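Methyl-coenzyme M reductase gamma subunit (Methermicoccus shengliensis DSM 18856, PDB 7NKG) forms part of the enzyme that probably makes methane from methyl-coenzyme M and coenzyme B, and helps line the pocket of its nickel cofactor factor 430. Local coordinates at residues 41-46 and 126-131; 84-89 and 132-137; 88-93 and 100-105; 145-150 and 181-186. One frame throughout, in Å; residues are numbered along the deposited sequence.

Interaction 1: 41-46 and 126-131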
loop_
_atom_site.group_PDB
_atom_site.type_symbol
_atom_site.label_atom_id
_atom_site.label_comp_id
_atom_site.label_asym_id
_atom_site.label_seq_id
_atom_site.Cartn_x
_atom_site.Cartn_y
_atom_site.Cartn_z
ATOM N N LEU C 41 29.520 32.689 15.404
ATOM C CA LEU C 41 29.081 31.542 14.581
ATOM C C LEU C 41 28.978 30.219 15.409
ATOM O O LEU C 41 28.144 29.374 15.084
ATOM C CB LEU C 41 29.947 31.394 13.323
ATOM C CG LEU C 41 29.995 32.627 12.397
ATOM C CD1 LEU C 41 30.833 32.344 11.173
ATOM C CD2 LEU C 41 28.582 33.085 11.950
ATOM N N GLY C 42 29.744 30.088 16.496
ATOM C CA GLY C 42 29.659 28.947 17.406
ATOM C C GLY C 42 30.109 27.591 16.898
ATOM O O GLY C 42 29.701 26.572 17.460
ATOM N N HIS C 43 30.980 27.552 15.884
ATOM C CA HIS C 43 31.449 26.282 15.308
ATOM C C HIS C 43 32.726 25.770 15.964
ATOM O O HIS C 43 32.970 24.559 15.966
ATOM C CB HIS C 43 31.688 26.448 13.809
ATOM C CG HIS C 43 30.478 26.938 13.077
ATOM N ND1 HIS C 43 29.229 26.391 13.315
ATOM C CD2 HIS C 43 30.363 27.900 12.133
ATOM C CE1 HIS C 43 28.394 27.051 12.530
ATOM N NE2 HIS C 43 29.030 27.944 11.779
ATOM N N ARG C 44 33.570 26.680 16.449
ATOM C CA ARG C 44 34.835 26.309 17.096
ATOM C C ARG C 44 35.302 27.452 18.011
ATOM O O ARG C 44 34.783 28.574 17.913
ATOM C CB ARG C 44 35.927 25.967 16.046
ATOM C CG ARG C 44 36.447 27.183 15.301
ATOM C CD ARG C 44 37.469 26.852 14.231
ATOM N NE ARG C 44 38.289 28.018 13.911
ATOM C CZ ARG C 44 37.886 29.065 13.197
ATOM N NH1 ARG C 44 36.660 29.099 12.688
ATOM N NH2 ARG C 44 38.709 30.088 12.985
ATOM N N ALA C 45 36.299 27.183 18.877
ATOM C CA ALA C 45 36.797 28.208 19.783
ATOM C C ALA C 45 37.447 29.361 19.001
ATOM O O ALA C 45 38.229 29.081 18.091
ATOM C CB ALA C 45 37.818 27.602 20.730
ATOM N N PRO C 46 37.170 30.649 19.315
ATOM C CA PRO C 46 37.855 31.739 18.588
ATOM C C PRO C 46 39.379 31.629 18.668
ATOM O O PRO C 46 39.914 31.281 19.723
ATOM C CB PRO C 46 37.355 33.009 19.288
ATOM C CG PRO C 46 36.089 32.605 19.927
ATOM C CD PRO C 46 36.262 31.187 20.344
ATOM N N ALA C 126 28.877 26.064 3.771
ATOM C CA ALA C 126 30.092 26.002 2.955
ATOM C C ALA C 126 31.233 25.448 3.826
ATOM O O ALA C 126 31.096 25.384 5.054
ATOM C CB ALA C 126 30.455 27.409 2.415
ATOM N N ARG C 127 32.392 25.113 3.225
ATOM C CA ARG C 127 33.600 24.713 3.969
ATOM C C ARG C 127 33.905 25.838 4.986
ATOM O O ARG C 127 33.745 27.025 4.646
ATOM C CB ARG C 127 34.756 24.508 2.992
ATOM C CG ARG C 127 34.549 23.331 2.052
ATOM C CD ARG C 127 34.858 21.988 2.684
ATOM N NE ARG C 127 34.810 20.922 1.686
ATOM C CZ ARG C 127 35.229 19.677 1.887
ATOM N NH1 ARG C 127 35.163 18.781 0.908
ATOM N NH2 ARG C 127 35.717 19.313 3.072
ATOM N N GLU C 128 34.133 25.484 6.252
ATOM C CA GLU C 128 34.178 26.465 7.328
ATOM C C GLU C 128 34.917 27.799 7.022
ATOM O O GLU C 128 34.287 28.855 7.169
ATOM C CB GLU C 128 34.726 25.871 8.616
ATOM C CG GLU C 128 34.484 26.796 9.799
ATOM C CD GLU C 128 34.877 26.258 11.156
ATOM O OE1 GLU C 128 35.379 25.112 11.238
ATOM O OE2 GLU C 128 34.658 26.990 12.147
ATOM N N ARG C 129 36.201 27.778 6.576
ATOM C CA ARG C 129 36.886 29.060 6.321
ATOM C C ARG C 129 36.189 29.866 5.219
ATOM O O ARG C 129 36.130 31.087 5.336
ATOM C CB ARG C 129 38.376 28.901 6.056
ATOM C CG ARG C 129 38.760 28.343 4.705
ATOM C CD ARG C 129 40.229 27.940 4.717
ATOM N NE ARG C 129 40.451 26.828 5.643
ATOM C CZ ARG C 129 41.613 26.500 6.201
ATOM N NH1 ARG C 129 42.715 27.194 5.924
ATOM N NH2 ARG C 129 41.684 25.483 7.053
ATOM N N ASP C 130 35.596 29.191 4.205
ATOM C CA ASP C 130 34.849 29.872 3.139
ATOM C C ASP C 130 33.586 30.498 3.711
ATOM O O ASP C 130 33.226 31.613 3.317
ATOM C CB ASP C 130 34.437 28.905 2.025
ATOM C CG ASP C 130 35.539 28.046 1.459
ATOM O OD1 ASP C 130 36.728 28.457 1.548
ATOM O OD2 ASP C 130 35.225 26.977 0.926
ATOM N N VAL C 131 32.884 29.785 4.610
ATOM C CA VAL C 131 31.654 30.325 5.194
ATOM C C VAL C 131 31.973 31.536 6.099
ATOM O O VAL C 131 31.116 32.401 6.244
ATOM C CB VAL C 131 30.753 29.236 5.893
ATOM C CG1 VAL C 131 30.963 29.185 7.407
ATOM C CG2 VAL C 131 29.278 29.449 5.576
HETATM O O HOH W 1 34.228 23.698 13.187
#

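Interaction 2: 84-89 and 132-137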
loop_
_atom_site.group_PDB
_atom_site.type_symbol
_atom_site.label_atom_id
_atom_site.label_comp_id
_atom_site.label_asym_id
_atom_site.label_seq_id
_atom_site.Cartn_x
_atom_site.Cartn_y
_atom_site.Cartn_z
ATOM N N ARG C 84 30.181 24.080 7.552
ATOM C CA ARG C 84 29.526 24.877 8.597
ATOM C C ARG C 84 28.572 25.900 7.979
ATOM O O ARG C 84 28.533 26.032 6.763
ATOM C CB ARG C 84 30.584 25.563 9.484
ATOM C CG ARG C 84 31.492 24.598 10.216
ATOM C CD ARG C 84 30.766 23.615 11.112
ATOM N NE ARG C 84 31.726 22.971 12.003
ATOM C CZ ARG C 84 31.497 21.870 12.708
ATOM N NH1 ARG C 84 32.441 21.379 13.505
ATOM N NH2 ARG C 84 30.314 21.268 12.652
ATOM N N TYR C 85 27.838 26.655 8.812
ATOM C CA TYR C 85 26.812 27.544 8.294
ATOM C C TYR C 85 26.769 28.939 8.923
ATOM O O TYR C 85 27.277 29.159 10.025
ATOM C CB TYR C 85 25.471 26.836 8.475
ATOM C CG TYR C 85 25.030 26.837 9.911
ATOM C CD1 TYR C 85 25.469 25.863 10.793
ATOM C CD2 TYR C 85 24.244 27.859 10.411
ATOM C CE1 TYR C 85 25.203 25.954 12.150
ATOM C CE2 TYR C 85 23.933 27.931 11.749
ATOM C CZ TYR C 85 24.489 27.036 12.633
ATOM O OH TYR C 85 24.079 27.107 13.935
ATOM N N VAL C 86 26.104 29.861 8.202
ATOM C CA VAL C 86 25.815 31.227 8.631
ATOM C C VAL C 86 24.326 31.397 8.313
ATOM O O VAL C 86 23.957 31.270 7.143
ATOM C CB VAL C 86 26.671 32.269 7.870
ATOM C CG1 VAL C 86 26.206 33.692 8.181
ATOM C CG2 VAL C 86 28.151 32.103 8.209
ATOM N N GLN C 87 23.473 31.603 9.328
ATOM C CA GLN C 87 22.035 31.741 9.098
ATOM C C GLN C 87 21.541 33.073 9.632
ATOM O O GLN C 87 21.804 33.404 10.787
ATOM C CB GLN C 87 21.249 30.583 9.722
ATOM C CG GLN C 87 19.749 30.692 9.478
ATOM C CD GLN C 87 19.061 29.366 9.638
ATOM O OE1 GLN C 87 18.994 28.567 8.700
ATOM N NE2 GLN C 87 18.537 29.085 10.833
ATOM N N TRP C 88 20.777 33.803 8.800
ATOM C CA TRP C 88 20.244 35.126 9.103
ATOM C C TRP C 88 18.720 35.166 9.088
ATOM O O TRP C 88 18.100 34.517 8.250
ATOM C CB TRP C 88 20.717 36.124 8.037
ATOM C CG TRP C 88 22.097 36.652 8.280
ATOM C CD1 TRP C 88 23.252 36.258 7.670
ATOM C CD2 TRP C 88 22.463 37.670 9.220
ATOM N NE1 TRP C 88 24.320 36.959 8.184
ATOM C CE2 TRP C 88 23.860 37.842 9.132
ATOM C CE3 TRP C 88 21.738 38.468 10.119
ATOM C CZ2 TRP C 88 24.547 38.776 9.909
ATOM C CZ3 TRP C 88 22.422 39.368 10.909
ATOM C CH2 TRP C 88 23.812 39.525 10.793
ATOM N N THR C 89 18.144 35.973 9.973
ATOM C CA THR C 89 16.721 36.297 10.005
ATOM C C THR C 89 16.666 37.800 9.775
ATOM O O THR C 89 17.445 38.543 10.385
ATOM C CB THR C 89 16.079 35.897 11.318
ATOM O OG1 THR C 89 16.145 34.472 11.431
ATOM C CG2 THR C 89 14.620 36.352 11.420
ATOM N N GLU C 132 33.181 31.607 6.699
ATOM C CA GLU C 132 33.570 32.763 7.505
ATOM C C GLU C 132 33.852 33.967 6.604
ATOM O O GLU C 132 33.482 35.085 6.964
ATOM C CB GLU C 132 34.809 32.469 8.356
ATOM C CG GLU C 132 34.508 31.524 9.505
ATOM C CD GLU C 132 35.491 31.629 10.641
ATOM O OE1 GLU C 132 36.659 31.990 10.376
ATOM O OE2 GLU C 132 35.095 31.354 11.797
ATOM N N VAL C 133 34.448 33.756 5.415
ATOM C CA VAL C 133 34.677 34.850 4.462
ATOM C C VAL C 133 33.309 35.426 4.042
ATOM O O VAL C 133 33.136 36.647 4.039
ATOM C CB VAL C 133 35.493 34.391 3.235
ATOM C CG1 VAL C 133 35.526 35.463 2.141
ATOM C CG2 VAL C 133 36.913 34.008 3.640
ATOM N N TYR C 134 32.341 34.543 3.745
ATOM C CA TYR C 134 30.983 34.954 3.413
ATOM C C TYR C 134 30.352 35.660 4.636
ATOM O O TYR C 134 29.763 36.727 4.478
ATOM C CB TYR C 134 30.122 33.735 2.966
ATOM C CG TYR C 134 28.636 33.995 3.087
ATOM C CD1 TYR C 134 27.975 34.784 2.160
ATOM C CD2 TYR C 134 27.923 33.568 4.201
ATOM C CE1 TYR C 134 26.645 35.128 2.323
ATOM C CE2 TYR C 134 26.600 33.934 4.392
ATOM C CZ TYR C 134 25.958 34.702 3.444
ATOM O OH TYR C 134 24.640 35.050 3.612
ATOM N N GLY C 135 30.438 35.040 5.813
ATOM C CA GLY C 135 29.858 35.557 7.052
ATOM C C GLY C 135 30.300 36.970 7.369
ATOM O O GLY C 135 29.474 37.813 7.733
ATOM N N LYS C 136 31.590 37.262 7.164
ATOM C CA LYS C 136 32.138 38.604 7.400
ATOM C C LYS C 136 31.428 39.625 6.493
ATOM O O LYS C 136 30.970 40.647 6.978
ATOM C CB LYS C 136 33.651 38.597 7.141
ATOM C CG LYS C 136 34.349 39.878 7.559
ATOM C CD LYS C 136 35.845 39.809 7.230
ATOM C CE LYS C 136 36.613 41.008 7.731
ATOM N NZ LYS C 136 36.628 41.085 9.222
ATOM N N MET C 137 31.306 39.334 5.193
ATOM C CA MET C 137 30.622 40.246 4.272
ATOM C C MET C 137 29.135 40.340 4.614
ATOM O O MET C 137 28.570 41.423 4.531
ATOM C CB MET C 137 30.816 39.790 2.826
ATOM C CG MET C 137 32.251 39.936 2.352
ATOM S SD MET C 137 32.527 39.098 0.790
ATOM C CE MET C 137 34.288 39.183 0.682
HETATM O O HOH W 2 23.290 33.641 5.417
#

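Interaction 3: 88-93 and 100-105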
loop_
_atom_site.group_PDB
_atom_site.type_symbol
_atom_site.label_atom_id
_atom_site.label_comp_id
_atom_site.label_asym_id
_atom_site.label_seq_id
_atom_site.Cartn_x
_atom_site.Cartn_y
_atom_site.Cartn_z
ATOM N N TRP C 88 20.777 33.803 8.800
ATOM C CA TRP C 88 20.244 35.126 9.103
ATOM C C TRP C 88 18.720 35.166 9.088
ATOM O O TRP C 88 18.100 34.517 8.250
ATOM C CB TRP C 88 20.717 36.124 8.037
ATOM C CG TRP C 88 22.097 36.652 8.280
ATOM C CD1 TRP C 88 23.252 36.258 7.670
ATOM C CD2 TRP C 88 22.463 37.670 9.220
ATOM N NE1 TRP C 88 24.320 36.959 8.184
ATOM C CE2 TRP C 88 23.860 37.842 9.132
ATOM C CE3 TRP C 88 21.738 38.468 10.119
ATOM C CZ2 TRP C 88 24.547 38.776 9.909
ATOM C CZ3 TRP C 88 22.422 39.368 10.909
ATOM C CH2 TRP C 88 23.812 39.525 10.793
ATOM N N THR C 89 18.144 35.973 9.973
ATOM C CA THR C 89 16.721 36.297 10.005
ATOM C C THR C 89 16.666 37.800 9.775
ATOM O O THR C 89 17.445 38.543 10.385
ATOM C CB THR C 89 16.079 35.897 11.318
ATOM O OG1 THR C 89 16.145 34.472 11.431
ATOM C CG2 THR C 89 14.620 36.352 11.420
ATOM N N ASP C 90 15.768 38.252 8.886
ATOM C CA ASP C 90 15.693 39.673 8.522
ATOM C C ASP C 90 14.269 40.196 8.659
ATOM O O ASP C 90 13.356 39.631 8.058
ATOM C CB ASP C 90 16.163 39.832 7.070
ATOM C CG ASP C 90 17.628 39.492 6.911
ATOM O OD1 ASP C 90 18.464 40.273 7.395
ATOM O OD2 ASP C 90 17.935 38.440 6.300
ATOM N N SER C 91 14.080 41.290 9.415
ATOM C CA SER C 91 12.753 41.860 9.596
ATOM C C SER C 91 12.117 42.278 8.285
ATOM O O SER C 91 12.785 42.819 7.402
ATOM C CB SER C 91 12.800 43.077 10.515
ATOM O OG SER C 91 11.495 43.552 10.805
ATOM N N MET C 92 10.810 42.082 8.178
ATOM C CA MET C 92 10.060 42.601 7.041
ATOM C C MET C 92 9.841 44.138 7.148
ATOM O O MET C 92 9.398 44.746 6.171
ATOM C CB MET C 92 8.740 41.845 6.904
ATOM C CG MET C 92 8.970 40.430 6.392
ATOM S SD MET C 92 7.499 39.443 6.236
ATOM C CE MET C 92 6.644 40.298 4.920
ATOM N N TYR C 93 10.223 44.766 8.290
ATOM C CA TYR C 93 10.138 46.207 8.473
ATOM C C TYR C 93 11.409 46.851 7.942
ATOM O O TYR C 93 12.187 47.456 8.669
ATOM C CB TYR C 93 9.850 46.540 9.943
ATOM C CG TYR C 93 8.450 46.079 10.276
ATOM C CD1 TYR C 93 7.343 46.710 9.718
ATOM C CD2 TYR C 93 8.237 44.882 10.942
ATOM C CE1 TYR C 93 6.069 46.180 9.845
ATOM C CE2 TYR C 93 6.959 44.366 11.118
ATOM C CZ TYR C 93 5.875 45.029 10.575
ATOM O OH TYR C 93 4.609 44.526 10.702
ATOM N N TYR C 100 15.692 35.829 -0.348
ATOM C CA TYR C 100 16.146 35.443 -1.694
ATOM C C TYR C 100 17.386 36.230 -2.119
ATOM O O TYR C 100 18.295 35.641 -2.706
ATOM C CB TYR C 100 15.048 35.565 -2.776
ATOM C CG TYR C 100 14.108 34.370 -2.787
ATOM C CD1 TYR C 100 14.549 33.115 -3.192
ATOM C CD2 TYR C 100 12.832 34.468 -2.267
ATOM C CE1 TYR C 100 13.725 31.993 -3.100
ATOM C CE2 TYR C 100 12.001 33.361 -2.174
ATOM C CZ TYR C 100 12.456 32.117 -2.566
ATOM O OH TYR C 100 11.614 31.038 -2.372
ATOM N N TRP C 101 17.466 37.509 -1.753
ATOM C CA TRP C 101 18.598 38.342 -2.184
ATOM C C TRP C 101 19.891 38.043 -1.387
ATOM O O TRP C 101 20.978 38.205 -1.961
ATOM C CB TRP C 101 18.213 39.828 -2.234
ATOM C CG TRP C 101 17.724 40.167 -3.619
ATOM C CD1 TRP C 101 18.501 40.591 -4.659
ATOM C CD2 TRP C 101 16.458 39.786 -4.197
ATOM N NE1 TRP C 101 17.793 40.543 -5.837
ATOM C CE2 TRP C 101 16.522 40.082 -5.577
ATOM C CE3 TRP C 101 15.258 39.280 -3.671
ATOM C CZ2 TRP C 101 15.445 39.863 -6.441
ATOM C CZ3 TRP C 101 14.182 39.089 -4.522
ATOM C CH2 TRP C 101 14.276 39.389 -5.889
ATOM N N ARG C 102 19.810 37.512 -0.146
ATOM C CA ARG C 102 21.037 37.041 0.534
ATOM C C ARG C 102 21.526 35.783 -0.249
ATOM O O ARG C 102 22.715 35.639 -0.480
ATOM C CB ARG C 102 20.796 36.647 1.993
ATOM C CG ARG C 102 20.651 37.810 2.957
ATOM C CD ARG C 102 20.874 37.327 4.382
ATOM N NE ARG C 102 20.634 38.350 5.411
ATOM C CZ ARG C 102 21.543 39.193 5.912
ATOM N NH1 ARG C 102 22.798 39.193 5.450
ATOM N NH2 ARG C 102 21.200 40.060 6.861
ATOM N N SER C 103 20.593 34.899 -0.682
ATOM C CA SER C 103 20.970 33.720 -1.451
ATOM C C SER C 103 21.540 34.103 -2.826
ATOM O O SER C 103 22.526 33.505 -3.238
ATOM C CB SER C 103 19.789 32.767 -1.604
ATOM O OG SER C 103 19.446 32.204 -0.349
ATOM N N TYR C 104 20.961 35.113 -3.514
ATOM C CA TYR C 104 21.504 35.540 -4.819
ATOM C C TYR C 104 22.885 36.153 -4.631
ATOM O O TYR C 104 23.801 35.877 -5.424
ATOM C CB TYR C 104 20.594 36.567 -5.516
ATOM C CG TYR C 104 19.176 36.102 -5.780
ATOM C CD1 TYR C 104 18.896 34.767 -6.052
ATOM C CD2 TYR C 104 18.109 36.982 -5.694
ATOM C CE1 TYR C 104 17.595 34.334 -6.275
ATOM C CE2 TYR C 104 16.798 36.551 -5.868
ATOM C CZ TYR C 104 16.541 35.224 -6.160
ATOM O OH TYR C 104 15.236 34.810 -6.338
ATOM N N TYR C 105 23.074 36.946 -3.552
ATOM C CA TYR C 105 24.396 37.506 -3.251
ATOM C C TYR C 105 25.441 36.370 -3.113
ATOM O O TYR C 105 26.516 36.458 -3.692
ATOM C CB TYR C 105 24.364 38.348 -1.953
ATOM C CG TYR C 105 25.756 38.635 -1.430
ATOM C CD1 TYR C 105 26.582 39.547 -2.072
ATOM C CD2 TYR C 105 26.315 37.856 -0.423
ATOM C CE1 TYR C 105 27.897 39.739 -1.668
ATOM C CE2 TYR C 105 27.636 38.015 -0.036
ATOM C CZ TYR C 105 28.433 38.939 -0.678
ATOM O OH TYR C 105 29.744 39.104 -0.293
#

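Interaction 4: 145-150 and 181-186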
loop_
_atom_site.group_PDB
_atom_site.type_symbol
_atom_site.label_atom_id
_atom_site.label_comp_id
_atom_site.label_asym_id
_atom_site.label_seq_id
_atom_site.Cartn_x
_atom_site.Cartn_y
_atom_site.Cartn_z
ATOM N N CYS C 145 21.417 45.233 9.053
ATOM C CA CYS C 145 21.218 46.236 10.101
ATOM C C CYS C 145 21.247 45.354 11.346
ATOM O O CYS C 145 20.457 44.412 11.425
ATOM C CB CYS C 145 19.899 46.990 10.023
ATOM S SG CYS C 145 19.461 47.809 11.591
ATOM N N PRO C 146 22.057 45.681 12.364
ATOM C CA PRO C 146 22.156 44.792 13.533
ATOM C C PRO C 146 20.912 44.746 14.427
ATOM O O PRO C 146 20.816 43.845 15.267
ATOM C CB PRO C 146 23.397 45.314 14.250
ATOM C CG PRO C 146 23.491 46.743 13.858
ATOM C CD PRO C 146 23.031 46.791 12.440
ATOM N N ALA C 147 19.964 45.703 14.269
ATOM C CA ALA C 147 18.706 45.681 15.024
ATOM C C ALA C 147 17.639 44.910 14.220
ATOM O O ALA C 147 16.916 44.076 14.795
ATOM C CB ALA C 147 18.218 47.103 15.288
ATOM N N LEU C 148 17.471 45.231 12.913
ATOM C CA LEU C 148 16.434 44.591 12.106
ATOM C C LEU C 148 16.801 43.189 11.657
ATOM O O LEU C 148 15.915 42.490 11.178
ATOM C CB LEU C 148 16.088 45.458 10.888
ATOM C CG LEU C 148 15.548 46.864 11.190
ATOM C CD1 LEU C 148 15.489 47.700 9.922
ATOM C CD2 LEU C 148 14.162 46.819 11.822
ATOM N N ALA C 149 18.050 42.751 11.846
ATOM C CA ALA C 149 18.478 41.418 11.445
ATOM C C ALA C 149 19.187 40.744 12.618
ATOM O O ALA C 149 19.643 41.421 13.543
ATOM C CB ALA C 149 19.416 41.532 10.247
ATOM N N GLY C 150 19.271 39.418 12.577
ATOM C CA GLY C 150 19.984 38.676 13.603
ATOM C C GLY C 150 20.446 37.331 13.096
ATOM O O GLY C 150 19.740 36.695 12.303
ATOM N N GLY C 181 23.005 52.264 23.629
ATOM C CA GLY C 181 23.327 52.903 22.359
ATOM C C GLY C 181 24.024 52.062 21.306
ATOM O O GLY C 181 24.378 52.596 20.254
ATOM N N THR C 182 24.173 50.739 21.522
ATOM C CA THR C 182 24.789 49.872 20.506
ATOM C C THR C 182 24.192 48.468 20.555
ATOM O O THR C 182 23.637 48.080 21.583
ATOM C CB THR C 182 26.317 49.797 20.686
ATOM O OG1 THR C 182 26.903 49.293 19.475
ATOM C CG2 THR C 182 26.730 48.971 21.929
ATOM N N ILE C 183 24.315 47.705 19.454
ATOM C CA ILE C 183 23.795 46.340 19.444
ATOM C C ILE C 183 24.875 45.434 19.988
ATOM O O ILE C 183 25.983 45.387 19.439
ATOM C CB ILE C 183 23.323 45.882 18.049
ATOM C CG1 ILE C 183 22.093 46.737 17.603
ATOM C CG2 ILE C 183 23.018 44.348 18.062
ATOM C CD1 ILE C 183 20.710 46.388 18.275
ATOM N N ILE C 184 24.530 44.671 21.026
ATOM C CA ILE C 184 25.439 43.721 21.642
ATOM C C ILE C 184 24.921 42.333 21.366
ATOM O O ILE C 184 23.770 42.053 21.677
ATOM C CB ILE C 184 25.508 43.958 23.187
ATOM C CG1 ILE C 184 26.173 45.322 23.522
ATOM C CG2 ILE C 184 26.204 42.785 23.920
ATOM C CD1 ILE C 184 27.599 45.518 23.077
ATOM N N MET C 185 25.793 41.444 20.878
ATOM C CA MET C 185 25.490 40.043 20.700
ATOM C C MET C 185 26.400 39.293 21.697
ATOM O O MET C 185 27.619 39.375 21.588
ATOM C CB MET C 185 25.802 39.599 19.268
ATOM C CG MET C 185 25.368 38.194 19.014
ATOM S SD MET C 185 25.464 37.719 17.286
ATOM C CE MET C 185 24.653 36.112 17.410
ATOM N N ASP C 186 25.811 38.628 22.699
ATOM C CA ASP C 186 26.576 37.928 23.739
ATOM C C ASP C 186 26.223 36.425 23.849
ATOM O O ASP C 186 26.478 35.801 24.875
ATOM C CB ASP C 186 26.434 38.656 25.086
ATOM C CG ASP C 186 25.017 38.787 25.598
ATOM O OD1 ASP C 186 24.108 38.152 25.005
ATOM O OD2 ASP C 186 24.811 39.530 26.586
#

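Interaction 1: 41-46 and 126-131
Arg-44 and Glu-128 carry the charged part of this contact, a salt bridge with a single hydrogen bond from NH1 of Arg-44 to OE2 of Glu-128 at 3.0 Å. The N-H points at the oxygen with an angle of 151°. The oxygen lies near the guanidinium plane, whereas the nitrogen stands well above the carboxylate plane, the two flat groups being turned 78° apart. Glu-128 reaches across because its CG is anti to the backbone N (chi1 -167°) and the chain beyond is extended. NH1 of Arg-44 also bridges to Glu-132, one helical turn further on, and NE binds the carbonyl of Ser-48.

The solvent-mediated part runs through one water, which donates to OE1 of Glu-128 at 2.7 Å and to the backbone O of His-43 at 3.2 Å. Van der Waals contact adds CB of His-43, 3.4 Å from OE2 of Glu-128, and CD of Arg-44, 3.5 Å from the same oxygen. The imidazole itself looks elsewhere, its NE2 bonded to the carbonyl of Tyr-85.

The contact joins the loop after helix 34-41 to the first turn of helix 128-140, which follows directly on strand 122-127. With one carboxylate oxygen facing the arginine and the other a water, the buried Glu-128 is probably held as an anion, and Arg-44 is shared between two acids of the same helix.

Interaction 2: 84-89 and 132-137
Val-86 lies against Tyr-134 and Gly-135 where helix 128-140 packs on the four-stranded antiparallel sheet, an alpha/beta layer arrangement. Strand 83-90 is an inner strand of that sheet, between 122-127 and 149-151. The short axes of 84-89 and 132-137 pass 8.6 Å apart at an angle of 17°, so strand and helix run almost parallel.

From CB outward, the side chain of Val-86 divides between two partners: CB and CG1 meet the Tyr-134 ring, CG2 the helix backbone. CB lies at the edge of the Tyr-134 ring, in its plane, 3.9 Å from CE2 of Tyr-134. CG1, anti to the backbone N (chi1 171°), is 3.8 Å from that same CE2 but approaches it obliquely. CG2 takes the other direction and rests 4.0 Å from CA of Gly-135. A side chain at Gly-135 would be tight, since a CB built there would lie only 3.3 Å from CG2 of Val-86; the lack of a side chain there is consistent with the close approach, CA of Val-86 and CA of Gly-135 being 6.1 Å apart. CG2 also packs on Val-131 of the preceding turn.

Further along the strand, Trp-88 is a looser neighbour of the tyrosine hydroxyl, and its indole NE1 is bonded to Ser-138 of the same helix. The far flank of Tyr-134 is covered by Tyr-105 and Ala-106 of helix 99-109. At the tip of the tyrosine, polarity is met by a water bridge: OH of Tyr-134 donates to a water at 2.7 Å, and that water donates to the backbone O of Val-86 at 3.0 Å.

Interaction 3: 88-93 and 100-105
The guanidinium of Arg-102 lies flat on the indole of Trp-88 while its edge grips the carboxylate of Asp-90. This is the tight part of the contact. The stacked planes are only 7° apart, and CZ of Arg-102 sits 3.7 Å from the centroid of the five-membered ring of Trp-88, a cation-pi arrangement. At right angles to the stack, the arginine binds side-on: NE of Arg-102 donates to OD2 of Asp-90 at 2.8 Å, nearly straight at 174°, and NH2 of Arg-102 donates to the syn lone pair of OD1 of Asp-90, also at 2.8 Å. An extended chain from CG to NE lets the group span from helix 99-109 to the end of strand 83-90, joining two successive elements of the alpha/beta core. Replacing Arg-102 by a leucine would probably leave the buried Asp-90 carboxylate without its counter-charge and the indole face without its stacked cation.

The backbones, by contrast, stay well apart, Trp-88 and Arg-102 being 8.8 Å apart between CA atoms. Past Asp-90 the segment leaves the strand, its Ser-91 OG closing an ST turn by accepting from N of Tyr-93 at 3.1 Å. Outside the pair, NH2 of Arg-102 also reaches OG1 of Thr-144.

Interaction 4: 145-150 and 181-186
The three-stranded antiparallel sheet of the chain meets the lead-in to edge strand 149-151 of the four-stranded sheet here, through Ile-183 on its middle strand, 182-187, and the turn at Pro-146 and Ala-147. The contact is apolar and buried, and it ties the two sheets together.

Ile-183 does all the touching from its side. Its CB lies 3.8 Å from CB of Pro-146, so the branch point packs on the side of the pyrrolidine ring, the two side chains crossing at a slant. CG2, anti to the backbone N, turns to the carbonyl of Pro-146 and stops 3.6 Å from its O. The other branch, CG1, runs along the proline ring, and chi2 of -76° bends CD1 over the next residue, where it sits 3.9 Å from CA of Ala-147 and 4.0 Å from CB of Ala-147. An alanine in place of Ile-183 would remove both branches and is likely to open a gap beside Pro-146 and Ala-147, loosening the seat of one sheet on the other. Leu-200 on the neighbouring strand 193-201 touches Pro-146 as well as Ile-183, and Arg-176 and Leu-178 pack on the isoleucine from strand 176-179.

The turn that receives the isoleucine is shaped from within. Residues 146-148 have helical backbone angles, and N of Ala-149 binds O of Cys-145 at 3.0 Å. The thiol sulfur supports the same turn, SG of Cys-145 accepting from N of Ala-147 at 3.4 Å and, almost straight at 174°, from N of Leu-148 at 3.5 Å.

Overall arrangement
Strand 83-90 links most of the contacts: interactions 2 and 3 both start from it and share Trp-88 and Thr-89, their centres about 12 Å apart. Interaction 1, its centre about 9 Å from that of interaction 2, uses the same helix 128-140 and touches it through His-43 with Tyr-85 and Arg-44 with Glu-132; along the chain these two cross. Interaction 4 opens only after the others close, yet strand 149-151 pairs with strand 83-90, bringing it into touch with interactions 2 and 3 and carrying the connection to the second sheet. The centres of interactions 1 and 4 lie about 20 Å apart, without touching. Interactions 2 and 3 thus lie on the sheet near bound factor 430, about 11 Å from the Trp-88 side chain.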